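Local coordinates for protein gamma-glutamyltranspeptidase (Ggt) (Helicobacter pylori 26695, PDB 5BPK) that probably hydrolyses or transfers the gamma-glutamyl group of glutathione and related compounds, as an Ntn-hydrolase of the gamma-glutamyltranspeptidase family, at residues A162-L165 / A166-Y170; M319-A322 / Y323-S327. All blocks are in the same frame, centred on the assembly; numbering follows the deposited sequence.

Both contacts are local, one at the C-terminal end of a helix and one within a helix, and they lie on opposite sides of the chain's centre, their own centres about 43 Å apart. Contact 1 closes helix 155-168 in a partly buried place: Ala162 and Leu165 pack on helix 61-75 and Ile163 on helix 214-226, while Lys164, Glu167 and Asn168 are exposed. Contact 2 sits inside helix 309-329, buried between helix 285-296, nearby loops and the other protein chain of the assembly. Their chemistry differs accordingly. Contact 1 relies on backbone bonds and aliphatic contact, whereas contact 2 adds a side-chain hydrogen bond, interchain polar contacts and Arg326, whose side chain lies about 5 Å from the bound 4UD.

Contact 1 (A162-L165 / A166-Y170); sequences AIKL and AENGY
Glu167 runs alongside Ile163, one turn earlier on helix 155-168, and the two side chains point the same way. Its CB rests 3.5 Å from Ile163 O. CG, held beside the backbone N (chi1 -69°), comes closer still, 3.3 Å from that same Ile163 O. The chain then stretches out, and the carboxylate carbon CD reaches Ile163 CG2 at 3.7 Å. At the tip Glu167 OE2 lies 3.6 Å from Ile163 CG2, and it also takes a weak hydrogen bond from Asn221 ND2 on helix 214-226.

A residue further on, Asn168 crosses Lys164: its ND2 sits 3.3 Å from Lys164 CG, close to Lys164 O but too poorly angled for a bond. That carbonyl is taken instead by Asn168 N at 2.9 Å.

The last helical bond is bent. Gly169 N reaches Leu165 O at 2.9 Å, yet the donor stands 47° out of the carbonyl plane; Gly169 itself is the first residue to leave helical angles, with positive phi (89°). Leu165 CD2 brushes Tyr170 CB at 4.3 Å, and the Tyr170 hydroxyl is hydrogen-bonded to Val74 O of helix 61-75. This is a helix C-terminus ending at a glycine of positive phi: the helix closes at Asn168, and Gly169 leads into the short strand 170-171, which pairs antiparallel with 210-211.

Contact 2 (M319-A322 / Y323-S327); sequences MRQA and YADRS. With EDO (1,2-ethanediol), chain Q.
Gln321 swings CG away from its backbone N (chi1 -173°) and then bends at chi2 (64°), carrying its amide to Asp325, whose own CG is tucked beside the backbone N. The result is an i to i+4 side-chain hydrogen bond along helix 309-329, running next to the main-chain bond from Asp325 N to Gln321 O. Gln321 NE2 donates a hydrogen bond to Asp325 OD1 at 2.9 Å, with the oxygen almost in the amide plane but itself approached from 36° above the carboxylate plane.

Both groups are buried and well supplied with partners. Asp325 OD2 accepts from Tyr348 OH and Gln291 NE2, OD1 also takes Gly370 N, and Gln321 NE2 has a second acceptor in Lys368 O. With so many donors around it, the carboxylate is probably favoured in its charged form.

On another flank Tyr323 turns its ring edge to Met319 O, which lies 3.2 Å from CD1 and in the ring plane; the same oxygen accepts Tyr323 N at 2.9 Å. At the far end of the phenol, Tyr323 OH is hydrogen-bonded to Ser95 O of the other chain. Near the end of the segment, Ser327 OG folds back to donate to Ala324 O at 2.7 Å. Arg326, extended from CG to NE, offers the in-plane edge of its guanidinium to a 1,2-ethanediol molecule, probably from the crystallisation liquor, NH1 reaching its O1 at 3.2 Å.

Contact 1 (A162-L165 / A166-Y170)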
# COMPACT_ATOMS: atom_id res chain seq x y z
N ALA A 162 5.46 16.70 -12.64
CA ALA A 162 6.18 16.50 -11.40
C ALA A 162 7.41 17.40 -11.33
O ALA A 162 7.66 18.02 -10.30
CB ALA A 162 6.59 15.02 -11.25
N ILE A 163 8.17 17.49 -12.42
CA ILE A 163 9.35 18.34 -12.47
C ILE A 163 8.97 19.81 -12.22
O ILE A 163 9.64 20.51 -11.45
CB ILE A 163 10.11 18.21 -13.81
CG1 ILE A 163 10.72 16.81 -13.94
CG2 ILE A 163 11.20 19.26 -13.91
CD1 ILE A 163 11.25 16.47 -15.34
N LYS A 164 7.89 20.25 -12.86
CA LYS A 164 7.40 21.63 -12.69
C LYS A 164 7.10 21.94 -11.22
O LYS A 164 7.46 23.00 -10.71
CB LYS A 164 6.13 21.85 -13.52
CG LYS A 164 5.70 23.30 -13.62
CD LYS A 164 4.39 23.45 -14.38
CE LYS A 164 4.12 24.90 -14.76
NZ LYS A 164 3.16 25.00 -15.90
N LEU A 165 6.45 21.00 -10.54
CA LEU A 165 6.11 21.17 -9.13
C LEU A 165 7.34 21.15 -8.22
O LEU A 165 7.38 21.85 -7.21
CB LEU A 165 5.10 20.11 -8.68
CG LEU A 165 3.68 20.38 -9.21
CD1 LEU A 165 2.84 19.11 -9.26
CD2 LEU A 165 2.98 21.46 -8.40
N ALA A 166 8.34 20.34 -8.57
CA ALA A 166 9.59 20.32 -7.80
C ALA A 166 10.36 21.62 -7.96
O ALA A 166 10.85 22.19 -6.98
CB ALA A 166 10.45 19.12 -8.19
N GLU A 167 10.45 22.11 -9.19
CA GLU A 167 11.21 23.32 -9.48
C GLU A 167 10.55 24.60 -8.96
O GLU A 167 11.23 25.48 -8.43
CB GLU A 167 11.43 23.46 -10.99
CG GLU A 167 12.36 22.44 -11.60
CD GLU A 167 12.53 22.61 -13.10
OE1 GLU A 167 11.69 23.30 -13.72
OE2 GLU A 167 13.49 22.05 -13.66
N ASN A 168 9.24 24.71 -9.14
CA ASN A 168 8.52 25.96 -8.85
C ASN A 168 7.88 25.95 -7.47
O ASN A 168 7.58 27.00 -6.90
CB ASN A 168 7.45 26.22 -9.91
CG ASN A 168 8.01 26.27 -11.33
OD1 ASN A 168 9.17 26.61 -11.55
ND2 ASN A 168 7.17 25.95 -12.31
N GLY A 169 7.66 24.74 -6.95
CA GLY A 169 7.09 24.57 -5.63
C GLY A 169 5.58 24.52 -5.56
O GLY A 169 4.86 24.73 -6.55
N TYR A 170 5.11 24.20 -4.36
CA TYR A 170 3.69 24.19 -4.02
C TYR A 170 3.54 24.56 -2.55
O TYR A 170 4.49 24.44 -1.77
CB TYR A 170 3.07 22.81 -4.30
CG TYR A 170 3.67 21.68 -3.50
CD1 TYR A 170 4.79 20.99 -3.97
CD2 TYR A 170 3.13 21.31 -2.28
CE1 TYR A 170 5.36 19.95 -3.21
CE2 TYR A 170 3.69 20.28 -1.52
CZ TYR A 170 4.79 19.60 -2.00
OH TYR A 170 5.36 18.58 -1.26

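Contact 2 (M319-A322 / Y323-S327)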
# COMPACT_ATOMS: atom_id res chain seq x y z
N MET A 319 -10.56 -12.98 9.87
CA MET A 319 -9.36 -12.14 9.97
C MET A 319 -8.36 -12.73 10.96
O MET A 319 -7.18 -12.79 10.70
CB MET A 319 -9.71 -10.72 10.43
CG MET A 319 -10.49 -9.90 9.44
SD MET A 319 -11.18 -8.40 10.20
CE MET A 319 -12.01 -7.68 8.77
N ARG A 320 -8.87 -13.13 12.12
CA ARG A 320 -8.02 -13.68 13.18
C ARG A 320 -7.20 -14.84 12.65
O ARG A 320 -5.99 -14.89 12.88
CB ARG A 320 -8.88 -14.15 14.34
CG ARG A 320 -8.11 -14.48 15.60
CD ARG A 320 -8.98 -15.28 16.56
NE ARG A 320 -10.20 -14.58 17.00
CZ ARG A 320 -10.24 -13.70 18.00
NH1 ARG A 320 -9.13 -13.34 18.65
NH2 ARG A 320 -11.40 -13.16 18.37
N GLN A 321 -7.84 -15.78 11.96
CA GLN A 321 -7.13 -16.93 11.40
C GLN A 321 -6.15 -16.51 10.30
O GLN A 321 -5.02 -17.01 10.26
CB GLN A 321 -8.10 -17.97 10.83
CG GLN A 321 -7.44 -19.28 10.38
CD GLN A 321 -6.80 -20.05 11.53
OE1 GLN A 321 -7.48 -20.42 12.49
NE2 GLN A 321 -5.49 -20.28 11.44
N ALA A 322 -6.59 -15.61 9.42
CA ALA A 322 -5.75 -15.15 8.33
C ALA A 322 -4.44 -14.54 8.83
O ALA A 322 -3.38 -14.82 8.27
CB ALA A 322 -6.51 -14.16 7.43
N TYR A 323 -4.52 -13.70 9.87
CA TYR A 323 -3.31 -13.04 10.38
C TYR A 323 -2.40 -14.01 11.13
O TYR A 323 -1.19 -13.87 11.09
CB TYR A 323 -3.63 -11.80 11.21
CG TYR A 323 -3.97 -10.58 10.38
CD1 TYR A 323 -5.27 -10.34 9.95
CD2 TYR A 323 -2.99 -9.67 9.99
CE1 TYR A 323 -5.59 -9.23 9.20
CE2 TYR A 323 -3.30 -8.55 9.22
CZ TYR A 323 -4.62 -8.34 8.82
OH TYR A 323 -4.97 -7.23 8.06
N ALA A 324 -2.98 -15.03 11.77
CA ALA A 324 -2.15 -16.09 12.34
C ALA A 324 -1.40 -16.81 11.21
O ALA A 324 -0.20 -17.06 11.31
CB ALA A 324 -2.99 -17.06 13.15
N ASP A 325 -2.12 -17.11 10.13
CA ASP A 325 -1.52 -17.80 8.99
C ASP A 325 -0.40 -16.95 8.40
O ASP A 325 0.67 -17.46 8.07
CB ASP A 325 -2.58 -18.09 7.92
CG ASP A 325 -3.60 -19.12 8.35
OD1 ASP A 325 -3.42 -19.76 9.43
OD2 ASP A 325 -4.58 -19.31 7.60
N ARG A 326 -0.63 -15.66 8.30
CA ARG A 326 0.37 -14.72 7.78
C ARG A 326 1.71 -14.83 8.49
O ARG A 326 2.77 -14.80 7.85
CB ARG A 326 -0.15 -13.28 7.91
CG ARG A 326 0.71 -12.21 7.24
CD ARG A 326 0.26 -10.82 7.68
NE ARG A 326 0.89 -9.77 6.87
CZ ARG A 326 2.12 -9.28 7.04
NH1 ARG A 326 2.91 -9.69 8.02
NH2 ARG A 326 2.57 -8.34 6.21
N SER A 327 1.65 -14.95 9.81
CA SER A 327 2.84 -14.93 10.67
C SER A 327 3.82 -16.10 10.44
O SER A 327 5.00 -15.99 10.80
CB SER A 327 2.43 -14.90 12.15
OG SER A 327 1.99 -16.17 12.58
C1 EDO Q . 6.15 -8.46 10.15
O1 EDO Q . 5.90 -9.02 8.85
C2 EDO Q . 7.64 -8.37 10.46
O2 EDO Q . 7.90 -8.75 11.83